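Ferredoxin (Trichomonas vaginalis, PDB 1L5P) carries electrons through its single [2Fe-2S] cluster, linking pyruvate:ferredoxin oxidoreductase to hydrogenase in the hydrogenosome. Local coordinates at residues T21-L26 and M32-T37. Residues are numbered along the deposited sequence; the frame is centred on the assembly and turned at random.
With FES (Fe2/s2 (inorganic) cluster), chain D.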
loop_
_atom_site.group_PDB
_atom_site.type_symbol
_atom_site.label_atom_id
_atom_site.label_comp_id
_atom_site.label_asym_id
_atom_site.label_seq_id
_atom_site.Cartn_x
_atom_site.Cartn_y
_atom_site.Cartn_z
ATOM N N THR A 21 5.450 -4.224 -5.077
ATOM C CA THR A 21 4.200 -3.944 -4.392
ATOM C C THR A 21 4.456 -2.866 -3.361
ATOM O O THR A 21 5.577 -2.707 -2.887
ATOM C CB THR A 21 3.639 -5.165 -3.661
ATOM O OG1 THR A 21 4.485 -5.483 -2.551
ATOM C CG2 THR A 21 3.546 -6.349 -4.598
ATOM N N LEU A 22 3.407 -2.132 -3.022
ATOM C CA LEU A 22 3.505 -1.081 -2.040
ATOM C C LEU A 22 4.011 -1.678 -0.734
ATOM O O LEU A 22 4.741 -1.025 0.024
ATOM C CB LEU A 22 2.135 -0.457 -1.820
ATOM C CG LEU A 22 2.149 0.752 -0.896
ATOM C CD1 LEU A 22 2.950 1.874 -1.541
ATOM C CD2 LEU A 22 0.731 1.179 -0.618
ATOM N N PHE A 23 3.607 -2.921 -0.482
ATOM C CA PHE A 23 3.986 -3.660 0.723
ATOM C C PHE A 23 5.496 -3.802 0.777
ATOM O O PHE A 23 6.125 -3.519 1.793
ATOM C CB PHE A 23 3.341 -5.058 0.714
ATOM C CG PHE A 23 3.722 -5.919 1.890
ATOM C CD1 PHE A 23 3.105 -5.747 3.129
ATOM C CD2 PHE A 23 4.686 -6.912 1.755
ATOM C CE1 PHE A 23 3.448 -6.565 4.221
ATOM C CE2 PHE A 23 5.036 -7.730 2.836
ATOM C CZ PHE A 23 4.414 -7.556 4.071
ATOM N N THR A 24 6.071 -4.257 -0.328
ATOM C CA THR A 24 7.505 -4.432 -0.413
ATOM C C THR A 24 8.188 -3.107 -0.143
ATOM O O THR A 24 9.070 -3.014 0.699
ATOM C CB THR A 24 7.904 -4.907 -1.797
ATOM O OG1 THR A 24 7.246 -6.147 -2.068
ATOM C CG2 THR A 24 9.414 -5.100 -1.881
ATOM N N VAL A 25 7.763 -2.085 -0.874
ATOM C CA VAL A 25 8.306 -0.747 -0.744
ATOM C C VAL A 25 8.170 -0.221 0.684
ATOM O O VAL A 25 9.135 0.272 1.266
ATOM C CB VAL A 25 7.579 0.198 -1.719
ATOM C CG1 VAL A 25 7.886 1.652 -1.386
ATOM C CG2 VAL A 25 7.983 -0.144 -3.146
ATOM N N LEU A 26 6.972 -0.335 1.243
ATOM C CA LEU A 26 6.706 0.144 2.594
ATOM C C LEU A 26 7.461 -0.610 3.675
ATOM O O LEU A 26 8.089 -0.002 4.543
ATOM C CB LEU A 26 5.210 0.068 2.899
ATOM C CG LEU A 26 4.312 1.075 2.180
ATOM C CD1 LEU A 26 2.906 1.008 2.771
ATOM C CD2 LEU A 26 4.897 2.477 2.318
ATOM N N MET A 32 6.303 0.037 7.378
ATOM C CA MET A 32 5.309 -1.003 7.637
ATOM C C MET A 32 6.028 -2.316 7.975
ATOM O O MET A 32 6.991 -2.704 7.298
ATOM C CB MET A 32 4.404 -1.171 6.396
ATOM C CG MET A 32 3.225 -2.129 6.571
ATOM S SD MET A 32 2.217 -2.369 5.068
ATOM C CE MET A 32 1.026 -1.082 5.330
ATOM N N SER A 33 5.566 -2.987 9.030
ATOM C CA SER A 33 6.166 -4.251 9.466
ATOM C C SER A 33 5.575 -5.450 8.735
ATOM O O SER A 33 4.378 -5.487 8.471
ATOM C CB SER A 33 5.980 -4.433 10.978
ATOM O OG SER A 33 4.959 -5.368 11.265
ATOM N N ALA A 34 6.420 -6.423 8.413
ATOM C CA ALA A 34 5.984 -7.623 7.712
ATOM C C ALA A 34 5.840 -8.785 8.700
ATOM O O ALA A 34 5.613 -9.933 8.311
ATOM C CB ALA A 34 6.990 -7.979 6.618
ATOM N N ASP A 35 5.969 -8.470 9.981
ATOM C CA ASP A 35 5.885 -9.459 11.042
ATOM C C ASP A 35 4.469 -9.965 11.243
ATOM O O ASP A 35 3.530 -9.177 11.275
ATOM C CB ASP A 35 6.370 -8.830 12.344
ATOM C CG ASP A 35 7.023 -9.830 13.262
ATOM O OD1 ASP A 35 6.422 -10.162 14.309
ATOM O OD2 ASP A 35 8.142 -10.285 12.938
ATOM N N ASP A 36 4.309 -11.274 11.394
ATOM C CA ASP A 36 2.984 -11.845 11.616
ATOM C C ASP A 36 2.033 -11.601 10.443
ATOM O O ASP A 36 0.816 -11.693 10.584
ATOM C CB ASP A 36 2.377 -11.263 12.901
ATOM C CG ASP A 36 1.997 -12.340 13.910
ATOM O OD1 ASP A 36 2.888 -12.781 14.682
ATOM O OD2 ASP A 36 0.810 -12.744 13.930
ATOM N N THR A 37 2.596 -11.290 9.286
ATOM C CA THR A 37 1.800 -11.044 8.098
ATOM C C THR A 37 2.068 -12.172 7.127
ATOM O O THR A 37 3.056 -12.881 7.257
ATOM C CB THR A 37 2.190 -9.710 7.409
ATOM O OG1 THR A 37 3.314 -9.919 6.541
ATOM C CG2 THR A 37 2.539 -8.660 8.445
HETATM FE FE1 FES D . -0.981 -10.290 4.280
HETATM FE FE2 FES D . -0.952 -8.063 2.712
HETATM S S1 FES D . -2.715 -9.347 3.202
HETATM S S2 FES D . 0.802 -8.994 3.791
#
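Phe23 reaches from helix 22-27 to loop segment 32-37, its ring meeting Met32, Ala34 and Thr37 obliquely while the cluster sulfide S2 lies over one face. With CG anti to the backbone N (chi1 178°), the ring extends away from the helix, bringing CE1 to 3.6 Å from FES S2. Met32 crosses this side chain at about a right angle and makes an oblique Met-aromatic contact, SD standing 4.0 Å from Phe23 CD1. A bend at its last torsion (chi3 -91°) turns Met32 CE onto Leu26 CD1, 3.8 Å away, and the CB atoms of Leu26 and Met32 meet at the same distance. At the far end of the ring, Phe23 CZ packs 3.6 Å from Ala34 CB.

Thr37 OG1 also lies 3.6 Å from Phe23 CZ, obliquely placed, and donates to Ala34 O (2.9 Å) from above the carbonyl plane. That bond ties together the ends of the type II turn 34-37, while Gln39 N gives OG1 a second partner. A weak backbone bond from Met32 N to Leu26 O (3.4 Å) joins loop to helix.

Phe23 and Thr37 line the cluster pocket of this 2Fe-2S ferredoxin domain, Phe23 also touching the cluster-ligating Cys47 and Cys78. Leu26 also touches Ala5 of strand 2-7 and Leu14 of strand 10-15, so helix 22-27 bridges the sheet and the loop leading to the cluster.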